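Local coordinates for CocE/NonD family hydrolase (Staphylococcus aureus subsp. aureus COL, PDB 3III), which probably hydrolyses ester or amide bonds as a CocE/NonD family enzyme, joining an alpha/beta-hydrolase domain to a beta-sandwich domain related to that of X-Pro dipeptidyl-peptidases, at residues N116-V121 with F318-E323; D402-G407 with G500-Q505; K430-R435 with G506-V511. One frame throughout, in Å; residues are numbered along the deposited sequence. Where two conformers were deposited one is given.

Contact 1 (N116-V121 with F318-E323)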
loop_
_atom_site.group_PDB
_atom_site.type_symbol
_atom_site.label_atom_id
_atom_site.label_comp_id
_atom_site.label_asym_id
_atom_site.label_seq_id
_atom_site.Cartn_x
_atom_site.Cartn_y
_atom_site.Cartn_z
ATOM N N ASN A 116 10.395 3.082 -25.988
ATOM C CA ASN A 116 11.180 1.831 -25.783
ATOM C C ASN A 116 10.521 0.621 -26.486
ATOM O O ASN A 116 10.846 -0.553 -26.191
ATOM C CB ASN A 116 11.353 1.578 -24.285
ATOM C CG ASN A 116 12.375 2.472 -23.648
ATOM O OD1 ASN A 116 12.091 3.329 -22.777
ATOM N ND2 ASN A 116 13.564 2.309 -24.075
ATOM N N ASP A 117 9.629 0.890 -27.450
ATOM C CA ASP A 117 8.961 -0.141 -28.252
ATOM C C ASP A 117 8.138 -1.089 -27.427
ATOM O O ASP A 117 8.187 -2.327 -27.623
ATOM C CB ASP A 117 9.962 -0.940 -29.120
ATOM C CG ASP A 117 10.779 -0.010 -30.050
ATOM O OD1 ASP A 117 10.100 0.630 -30.855
ATOM O OD2 ASP A 117 12.042 0.082 -29.952
ATOM N N TYR A 118 7.323 -0.501 -26.569
ATOM C CA TYR A 118 6.216 -1.154 -25.885
ATOM C C TYR A 118 4.911 -0.487 -26.353
ATOM O O TYR A 118 4.899 0.669 -26.817
ATOM C CB TYR A 118 6.267 -0.987 -24.371
ATOM C CG TYR A 118 7.264 -1.807 -23.668
ATOM C CD1 TYR A 118 6.896 -3.008 -23.038
ATOM C CD2 TYR A 118 8.614 -1.414 -23.622
ATOM C CE1 TYR A 118 7.835 -3.779 -22.394
ATOM C CE2 TYR A 118 9.566 -2.207 -22.954
ATOM C CZ TYR A 118 9.167 -3.398 -22.384
ATOM O OH TYR A 118 10.075 -4.148 -21.732
ATOM N N VAL A 119 3.830 -1.212 -26.248
ATOM C CA VAL A 119 2.497 -0.638 -26.355
ATOM C C VAL A 119 2.009 -0.345 -24.911
ATOM O O VAL A 119 2.337 -1.075 -24.004
ATOM C CB VAL A 119 1.522 -1.573 -27.126
ATOM C CG1 VAL A 119 0.033 -1.176 -26.903
ATOM C CG2 VAL A 119 1.874 -1.614 -28.617
ATOM N N VAL A 120 1.294 0.777 -24.699
ATOM C CA VAL A 120 0.612 1.044 -23.438
ATOM C C VAL A 120 -0.912 1.062 -23.636
ATOM O O VAL A 120 -1.431 1.804 -24.494
ATOM C CB VAL A 120 1.115 2.338 -22.732
ATOM C CG1 VAL A 120 0.291 2.617 -21.456
ATOM C CG2 VAL A 120 2.661 2.254 -22.365
ATOM N N VAL A 121 -1.632 0.250 -22.841
ATOM C CA VAL A 121 -3.112 0.239 -22.912
ATOM C C VAL A 121 -3.608 0.743 -21.599
ATOM O O VAL A 121 -3.163 0.285 -20.535
ATOM C CB VAL A 121 -3.721 -1.161 -23.171
ATOM C CG1 VAL A 121 -5.253 -1.089 -23.119
ATOM C CG2 VAL A 121 -3.188 -1.800 -24.492
ATOM N N PHE A 318 12.865 -8.558 -19.706
ATOM C CA PHE A 318 13.063 -10.021 -19.524
ATOM C C PHE A 318 11.774 -10.791 -19.799
ATOM O O PHE A 318 11.799 -11.779 -20.520
ATOM C CB PHE A 318 13.578 -10.320 -18.122
ATOM C CG PHE A 318 14.039 -11.726 -17.922
ATOM C CD1 PHE A 318 15.350 -12.070 -18.164
ATOM C CD2 PHE A 318 13.163 -12.705 -17.471
ATOM C CE1 PHE A 318 15.815 -13.423 -17.995
ATOM C CE2 PHE A 318 13.624 -14.039 -17.262
ATOM C CZ PHE A 318 14.947 -14.372 -17.521
ATOM N N TYR A 319 10.658 -10.383 -19.182
ATOM C CA TYR A 319 9.422 -11.184 -19.218
ATOM C C TYR A 319 8.525 -10.918 -20.425
ATOM O O TYR A 319 7.864 -11.848 -20.876
ATOM C CB TYR A 319 8.617 -11.131 -17.871
ATOM C CG TYR A 319 9.333 -11.877 -16.794
ATOM C CD1 TYR A 319 9.439 -13.260 -16.830
ATOM C CD2 TYR A 319 10.026 -11.197 -15.814
ATOM C CE1 TYR A 319 10.161 -13.938 -15.895
ATOM C CE2 TYR A 319 10.748 -11.860 -14.873
ATOM C CZ TYR A 319 10.826 -13.239 -14.912
ATOM O OH TYR A 319 11.612 -13.925 -14.008
ATOM N N LEU A 320 8.455 -9.673 -20.907
ATOM C CA LEU A 320 7.575 -9.349 -22.006
ATOM C C LEU A 320 8.299 -9.346 -23.352
ATOM O O LEU A 320 7.690 -9.695 -24.356
ATOM C CB LEU A 320 6.902 -8.005 -21.792
ATOM C CG LEU A 320 6.138 -7.828 -20.481
ATOM C CD1 LEU A 320 5.392 -6.405 -20.434
ATOM C CD2 LEU A 320 5.082 -8.958 -20.301
ATOM N N LYS A 321 9.578 -8.940 -23.387
ATOM C CA LYS A 321 10.344 -8.994 -24.639
ATOM C C LYS A 321 11.093 -10.313 -24.751
ATOM O O LYS A 321 11.609 -10.629 -25.823
ATOM C CB LYS A 321 11.345 -7.827 -24.765
ATOM C CG LYS A 321 10.660 -6.485 -24.978
ATOM C CD LYS A 321 11.616 -5.386 -25.299
ATOM C CE LYS A 321 10.874 -4.100 -25.695
ATOM N NZ LYS A 321 11.798 -3.006 -26.071
ATOM N N GLU A 322 11.148 -11.087 -23.663
ATOM C CA GLU A 322 11.911 -12.330 -23.645
ATOM C C GLU A 322 13.380 -12.154 -23.989
ATOM O O GLU A 322 13.986 -12.947 -24.678
ATOM C CB GLU A 322 11.232 -13.405 -24.507
ATOM C CG GLU A 322 9.784 -13.584 -24.076
ATOM C CD GLU A 322 9.015 -14.686 -24.772
ATOM O OE1 GLU A 322 9.608 -15.654 -25.240
ATOM O OE2 GLU A 322 7.792 -14.630 -24.775
ATOM N N GLU A 323 13.950 -11.067 -23.494
ATOM C CA GLU A 323 15.348 -10.743 -23.701
ATOM C C GLU A 323 16.183 -11.388 -22.600
ATOM O O GLU A 323 15.768 -11.465 -21.424
ATOM C CB GLU A 323 15.463 -9.223 -23.731
ATOM C CG GLU A 323 16.805 -8.648 -23.891
ATOM C CD GLU A 323 16.770 -7.109 -23.801
ATOM O OE1 GLU A 323 15.747 -6.476 -24.218
ATOM O OE2 GLU A 323 17.751 -6.575 -23.260
#
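Tyr118 and Lys321 are the backbone positions nearest each other, yet their CA atoms stand 8.9 Å apart and no backbone hydrogen bond joins 116-121 to 318-323, so side chains span the whole gap. Lys321 does most of the work. Its CB points toward the other segment, and beyond CG the chain is extended from chi2 to chi4, which carries the ammonium to the far backbone. There NZ donates to the carbonyl of Asn116, with Lys321 NZ to Asn116 O at 2.6 Å, a short bond. The C=O...N angle of 168° places the donor almost straight off the end of the carbonyl. On its way the lysine crosses the phenol of Tyr118 at a slant, Lys321 CE lying 3.6 Å from Tyr118 CE2, while Lys321 CG stands 4.0 Å from Tyr118 OH. Leu320 reaches the same ring at its edge, Leu320 CD1 being 4.1 Å from Tyr118 CE1, and the two side chains run roughly at right angles.

In the alpha/beta-hydrolase fold, whose canonical strand order is evident in the central sheet here, this contact ties the entry to strand 119-124 to the chain leaving helix 306-319, which comes after strand 290-295 and the short helix 299-304. The positive phi of Glu322, 57°, marks where that chain abandons helical geometry.

The hydroxyl of Tyr118 is hydrogen-bonded to Asp317 OD1 in helix 306-319, and its ring meets Trp113 edge-to-face. Asp117 contributes less, its CB lying 4.1 Å from Lys321 NZ. Asp117 OD2 is 5.0 Å from Lys321 NZ, too far for an ion pair, and OD1 instead forms a salt bridge with Lys63. Leu320 also packs on Pro68, and its carbonyl accepts from Asn160 and Asn162.

Contact 2 (D402-G407 with G500-Q505)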
loop_
_atom_site.group_PDB
_atom_site.type_symbol
_atom_site.label_atom_id
_atom_site.label_comp_id
_atom_site.label_asym_id
_atom_site.label_seq_id
_atom_site.Cartn_x
_atom_site.Cartn_y
_atom_site.Cartn_z
ATOM N N ASP A 402 24.645 0.061 17.447
ATOM C CA ASP A 402 23.845 0.193 16.241
ATOM C C ASP A 402 23.019 -1.084 16.001
ATOM O O ASP A 402 23.579 -2.171 15.968
ATOM C CB ASP A 402 24.744 0.412 15.045
ATOM C CG ASP A 402 25.410 1.792 15.013
ATOM O OD1 ASP A 402 25.234 2.638 15.905
ATOM O OD2 ASP A 402 26.105 2.010 14.021
ATOM N N THR A 403 21.699 -0.934 15.850
ATOM C CA THR A 403 20.806 -2.056 15.685
ATOM C C THR A 403 19.857 -1.776 14.559
ATOM O O THR A 403 19.233 -0.711 14.563
ATOM C CB THR A 403 20.000 -2.259 16.975
ATOM O OG1 THR A 403 20.944 -2.485 18.038
ATOM C CG2 THR A 403 18.995 -3.423 16.882
ATOM N N GLU A 404 19.703 -2.732 13.645
ATOM C CA GLU A 404 18.720 -2.610 12.554
ATOM C C GLU A 404 17.491 -3.470 12.804
ATOM O O GLU A 404 17.596 -4.672 13.028
ATOM C CB GLU A 404 19.331 -2.912 11.189
ATOM C CG GLU A 404 20.529 -1.973 10.887
ATOM C CD GLU A 404 21.190 -2.146 9.536
ATOM O OE1 GLU A 404 20.907 -3.112 8.786
ATOM O OE2 GLU A 404 22.032 -1.263 9.224
ATOM N N LEU A 405 16.328 -2.824 12.761
ATOM C CA LEU A 405 15.044 -3.473 12.905
ATOM C C LEU A 405 14.325 -3.432 11.557
ATOM O O LEU A 405 13.952 -2.374 11.072
ATOM C CB LEU A 405 14.184 -2.764 13.949
ATOM C CG LEU A 405 14.773 -2.729 15.368
ATOM C CD1 LEU A 405 13.643 -2.287 16.253
ATOM C CD2 LEU A 405 15.369 -4.062 15.813
ATOM N N VAL A 406 14.130 -4.594 10.944
ATOM C CA VAL A 406 13.481 -4.658 9.641
ATOM C C VAL A 406 12.474 -5.777 9.625
ATOM O O VAL A 406 12.832 -6.941 9.632
ATOM C CB VAL A 406 14.496 -4.824 8.507
ATOM C CG1 VAL A 406 13.772 -4.912 7.115
ATOM C CG2 VAL A 406 15.525 -3.670 8.468
ATOM N N GLY A 407 11.212 -5.409 9.521
ATOM C CA GLY A 407 10.141 -6.351 9.521
ATOM C C GLY A 407 8.960 -5.955 10.394
ATOM O O GLY A 407 8.737 -4.743 10.679
ATOM N N GLY A 500 11.442 -0.516 8.435
ATOM C CA GLY A 500 12.892 -0.744 8.348
ATOM C C GLY A 500 13.644 0.462 8.816
ATOM O O GLY A 500 13.599 1.516 8.161
ATOM N N THR A 501 14.409 0.316 9.898
ATOM C CA THR A 501 14.977 1.465 10.585
ATOM C C THR A 501 16.245 1.098 11.310
ATOM O O THR A 501 16.316 0.000 11.902
ATOM C CB THR A 501 13.935 2.007 11.630
ATOM O OG1 THR A 501 12.628 1.899 11.057
ATOM C CG2 THR A 501 14.223 3.489 12.060
ATOM N N LEU A 502 17.242 1.978 11.231
ATOM C CA LEU A 502 18.466 1.907 12.026
ATOM C C LEU A 502 18.240 2.661 13.324
ATOM O O LEU A 502 17.726 3.823 13.297
ATOM C CB LEU A 502 19.609 2.636 11.304
ATOM C CG LEU A 502 20.970 2.810 11.967
ATOM C CD1 LEU A 502 21.586 1.424 12.293
ATOM C CD2 LEU A 502 21.854 3.636 10.959
ATOM N N PHE A 503 18.639 2.043 14.440
ATOM C CA PHE A 503 18.743 2.745 15.714
ATOM C C PHE A 503 20.217 2.735 16.034
ATOM O O PHE A 503 20.789 1.668 16.263
ATOM C CB PHE A 503 17.893 2.027 16.819
ATOM C CG PHE A 503 16.428 2.090 16.581
ATOM C CD1 PHE A 503 15.634 3.036 17.242
ATOM C CD2 PHE A 503 15.826 1.281 15.636
ATOM C CE1 PHE A 503 14.285 3.120 17.003
ATOM C CE2 PHE A 503 14.456 1.375 15.377
ATOM C CZ PHE A 503 13.692 2.290 16.043
ATOM N N LYS A 504 20.874 3.891 15.961
ATOM C CA LYS A 504 22.295 3.986 16.270
ATOM C C LYS A 504 22.533 3.882 17.758
ATOM O O LYS A 504 21.659 4.154 18.541
ATOM C CB LYS A 504 22.896 5.306 15.768
ATOM C CG LYS A 504 22.806 5.548 14.228
ATOM C CD LYS A 504 23.289 7.003 13.939
ATOM C CE LYS A 504 23.631 7.230 12.480
ATOM N NZ LYS A 504 24.274 8.597 12.311
ATOM N N GLN A 505 23.751 3.503 18.148
ATOM C CA GLN A 505 24.148 3.503 19.535
ATOM C C GLN A 505 23.793 4.837 20.135
ATOM O O GLN A 505 24.156 5.879 19.566
ATOM C CB GLN A 505 25.695 3.321 19.635
ATOM C CG GLN A 505 26.207 3.506 21.071
ATOM C CD GLN A 505 27.718 3.363 21.124
ATOM O OE1 GLN A 505 28.425 3.653 20.131
ATOM N NE2 GLN A 505 28.226 2.939 22.276
HETATM O O HOH W 1 11.890 -0.468 12.069
#
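Just beyond the last bridge, Thr403 with Phe503, Gln505 N donates to Asp402 OD1 over 2.8 Å, nearly straight at 165°, using the anti lone pair of the oxygen. Asp402 OD1 also comes within 3.3 Å of Lys504 CA. Inward, Thr403 and Phe503 exchange two backbone hydrogen bonds, N to O 2.8 Å each way. Leu405 and Thr501 exchange two more, N to O 3.0 Å each way. Water 1 bridges the second pair, donating to Leu405 O and bonding to Thr501 OG1, which also takes a bond from Arg338.

On the face carrying Thr403, Leu405, Thr501 and Phe503, Leu405 and Phe503 cross at about a right angle, Leu405 CD1 to Phe503 CE2 3.9 Å, and both side chains continue onto Leu509. On the other face, Leu502 holds CG anti to its backbone N (chi1 175°), which brings its CD1 within 3.8 Å of Glu404 CG, leaving the carboxylate to Lys347 and Asn560. Val406 CG2 packs against the bare CA of Gly500.

With strand axes 4.8 Å apart and 165° between their directions, this is a regular antiparallel ladder, flanked by strand 553-559 beyond Glu404 and by Arg338 beyond Leu502: an inner strand pair of the beta-sandwich that forms the C-terminal domain in the X-Pro dipeptidyl-peptidase family.

Contact 3 (K430-R435 with G506-V511)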
loop_
_atom_site.group_PDB
_atom_site.type_symbol
_atom_site.label_atom_id
_atom_site.label_comp_id
_atom_site.label_asym_id
_atom_site.label_seq_id
_atom_site.Cartn_x
_atom_site.Cartn_y
_atom_site.Cartn_z
ATOM N N LYS A 430 8.360 4.895 17.892
ATOM C CA LYS A 430 9.083 6.153 17.564
ATOM C C LYS A 430 10.586 5.908 17.781
ATOM O O LYS A 430 10.977 5.018 18.556
ATOM C CB LYS A 430 8.633 7.307 18.479
ATOM C CG LYS A 430 7.199 7.682 18.346
ATOM C CD LYS A 430 6.761 8.821 19.227
ATOM C CE LYS A 430 5.339 9.243 18.835
ATOM N NZ LYS A 430 5.243 9.856 17.466
ATOM N N LYS A 431 11.404 6.706 17.100
ATOM C CA LYS A 431 12.833 6.754 17.312
ATOM C C LYS A 431 13.148 8.111 17.838
ATOM O O LYS A 431 12.607 9.112 17.300
ATOM C CB LYS A 431 13.609 6.563 16.016
ATOM C CG LYS A 431 15.148 6.563 16.312
ATOM C CD LYS A 431 15.999 6.040 15.186
ATOM C CE LYS A 431 16.651 7.094 14.351
ATOM N NZ LYS A 431 17.822 6.642 13.558
ATOM N N LEU A 432 13.984 8.161 18.891
ATOM C CA LEU A 432 14.410 9.390 19.485
ATOM C C LEU A 432 15.931 9.461 19.319
ATOM O O LEU A 432 16.626 8.450 19.504
ATOM C CB LEU A 432 14.052 9.480 20.967
ATOM C CG LEU A 432 12.665 9.082 21.468
ATOM C CD1 LEU A 432 12.564 9.407 22.972
ATOM C CD2 LEU A 432 11.623 9.847 20.681
ATOM N N ASP A 433 16.431 10.638 18.954
ATOM C CA ASP A 433 17.845 10.746 18.593
ATOM C C ASP A 433 18.621 10.833 19.905
ATOM O O ASP A 433 18.018 10.743 20.967
ATOM C CB ASP A 433 18.154 11.917 17.641
ATOM C CG ASP A 433 17.762 13.253 18.187
ATOM O OD1 ASP A 433 17.700 13.433 19.430
ATOM O OD2 ASP A 433 17.513 14.150 17.347
ATOM N N ARG A 434 19.937 11.009 19.819
ATOM C CA ARG A 434 20.777 11.074 21.004
ATOM C C ARG A 434 20.517 12.295 21.875
ATOM O O ARG A 434 20.944 12.309 22.988
ATOM C CB ARG A 434 22.228 11.037 20.630
ATOM C CG ARG A 434 22.654 9.736 20.011
ATOM C CD ARG A 434 23.867 9.966 19.129
ATOM N NE ARG A 434 24.450 8.682 18.749
ATOM C CZ ARG A 434 25.156 8.489 17.663
ATOM N NH1 ARG A 434 25.388 9.504 16.833
ATOM N NH2 ARG A 434 25.633 7.289 17.408
ATOM N N ARG A 435 19.856 13.322 21.345
ATOM C CA ARG A 435 19.443 14.454 22.168
ATOM C C ARG A 435 18.095 14.197 22.851
ATOM O O ARG A 435 17.691 14.993 23.688
ATOM C CB ARG A 435 19.326 15.726 21.333
ATOM C CG ARG A 435 20.630 16.509 21.189
ATOM C CD ARG A 435 21.129 16.575 19.758
ATOM N NE ARG A 435 22.206 15.623 19.504
ATOM C CZ ARG A 435 22.150 14.633 18.606
ATOM N NH1 ARG A 435 23.200 13.832 18.444
ATOM N NH2 ARG A 435 21.062 14.461 17.858
ATOM N N GLY A 506 23.102 4.823 21.282
ATOM C CA GLY A 506 22.678 6.065 21.919
ATOM C C GLY A 506 21.300 6.547 21.548
ATOM O O GLY A 506 20.731 7.434 22.206
ATOM N N GLU A 507 20.737 5.988 20.476
ATOM C CA GLU A 507 19.383 6.341 20.072
ATOM C C GLU A 507 18.379 5.462 20.814
ATOM O O GLU A 507 18.746 4.424 21.336
ATOM C CB GLU A 507 19.234 6.246 18.542
ATOM C CG GLU A 507 20.071 7.346 17.816
ATOM C CD GLU A 507 19.821 7.489 16.319
ATOM O OE1 GLU A 507 19.702 6.481 15.585
ATOM O OE2 GLU A 507 19.791 8.663 15.870
ATOM N N THR A 508 17.113 5.872 20.824
ATOM C CA THR A 508 16.077 5.212 21.631
ATOM C C THR A 508 14.888 4.781 20.815
ATOM O O THR A 508 14.438 5.515 19.961
ATOM C CB THR A 508 15.618 6.220 22.660
ATOM O OG1 THR A 508 16.763 6.564 23.466
ATOM C CG2 THR A 508 14.443 5.667 23.581
ATOM N N LEU A 509 14.347 3.618 21.117
ATOM C CA LEU A 509 13.062 3.202 20.592
ATOM C C LEU A 509 12.058 3.429 21.669
ATOM O O LEU A 509 12.298 3.122 22.881
ATOM C CB LEU A 509 13.124 1.710 20.193
ATOM C CG LEU A 509 11.816 1.076 19.698
ATOM C CD1 LEU A 509 12.097 -0.148 18.755
ATOM C CD2 LEU A 509 10.907 0.670 20.840
ATOM N N GLU A 510 10.930 3.975 21.267
ATOM C CA GLU A 510 9.845 4.272 22.186
ATOM C C GLU A 510 8.559 3.656 21.677
ATOM O O GLU A 510 8.169 3.867 20.526
ATOM C CB GLU A 510 9.657 5.765 22.342
ATOM C CG GLU A 510 8.602 6.164 23.386
ATOM C CD GLU A 510 8.391 7.679 23.423
ATOM O OE1 GLU A 510 8.530 8.349 22.365
ATOM O OE2 GLU A 510 8.097 8.202 24.504
ATOM N N VAL A 511 7.926 2.863 22.532
ATOM C CA VAL A 511 6.584 2.402 22.298
ATOM C C VAL A 511 5.622 3.398 22.943
ATOM O O VAL A 511 5.786 3.727 24.108
ATOM C CB VAL A 511 6.327 1.050 22.997
ATOM C CG1 VAL A 511 4.823 0.773 23.009
ATOM C CG2 VAL A 511 7.054 -0.025 22.320
HETATM O O HOH W 2 19.683 9.209 13.319
HETATM O O HOH W 3 18.011 8.750 22.846
HETATM O O HOH W 4 21.047 10.538 17.261
#
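Lys431 and Glu507 cross obliquely, the lysine bringing its ammonium in above the carboxylate: Lys431 NZ is 2.8 Å from Glu507 OE1 and lies 35° out of the carboxylate plane, in a salt bridge that is also a hydrogen bond. A bend at chi3 (100°) lets Lys431 turn its end toward its partner, after its CG has passed 3.9 Å from Thr508 O. NZ is gripped further by Asp339 and by Leu502 O, while Glu507 OE1 also accepts from Lys504 N. The other oxygen, OE2, takes hydrogen bonds from water 2, which accepts from Lys431 NZ, and from water 4, which accepts from Arg434 N. This cluster of opposite charges would be expected to stabilise both ionised groups.

Underneath runs an antiparallel ladder of the five-stranded sheet, in which the axes of 430-432 and 508-511 approach to 4.7 Å. Lys430 with Glu510 and Leu432 with Thr508 are its hydrogen-bonded pairs. Lys431 and Leu509 face the other sheet of the sandwich, where both touch Phe503.

On the opposite face, the Lys430 and Glu510 side chains lie side by side and point the same way, but Lys430 CD lies 3.6 Å from Glu510 OE1 whereas the ammonium turns off to Glu438 and Gln451. Leu432 slants across Glu510, Leu432 CD2 being 3.8 Å from Glu510 OE1; OE2 bonds to Ser394 OG. Past the strands, Arg434 CG lies 3.7 Å from Gly506 O, a residue with a positive phi of 93°. Water 3 joins Asp433 O, Gly506 O and Thr508 OG1, the last also bonded to Thr398 OG1.

Contact 1 belongs to the hydrolase domain, whereas contacts 2 and 3 sit in the C-terminal sandwich; their centres lie about 39 and 46 Å from that of contact 1, against 11 Å from each other. All three mix buried residues with more exposed ones. Contacts 2 and 3 are backbone ladders in two different sheets, sharing the chain that runs from strand 490-503 into strand 508-514, and they meet between the facing sheets. Gln505 O accepting from Arg434 NE adds a polar link. Contact 1 has no ladder: its Lys321 meets a lone backbone carbonyl, whereas Lys431 of contact 3 meets two carboxylates, Glu507 and Asp339, as well as the carbonyl of Leu502.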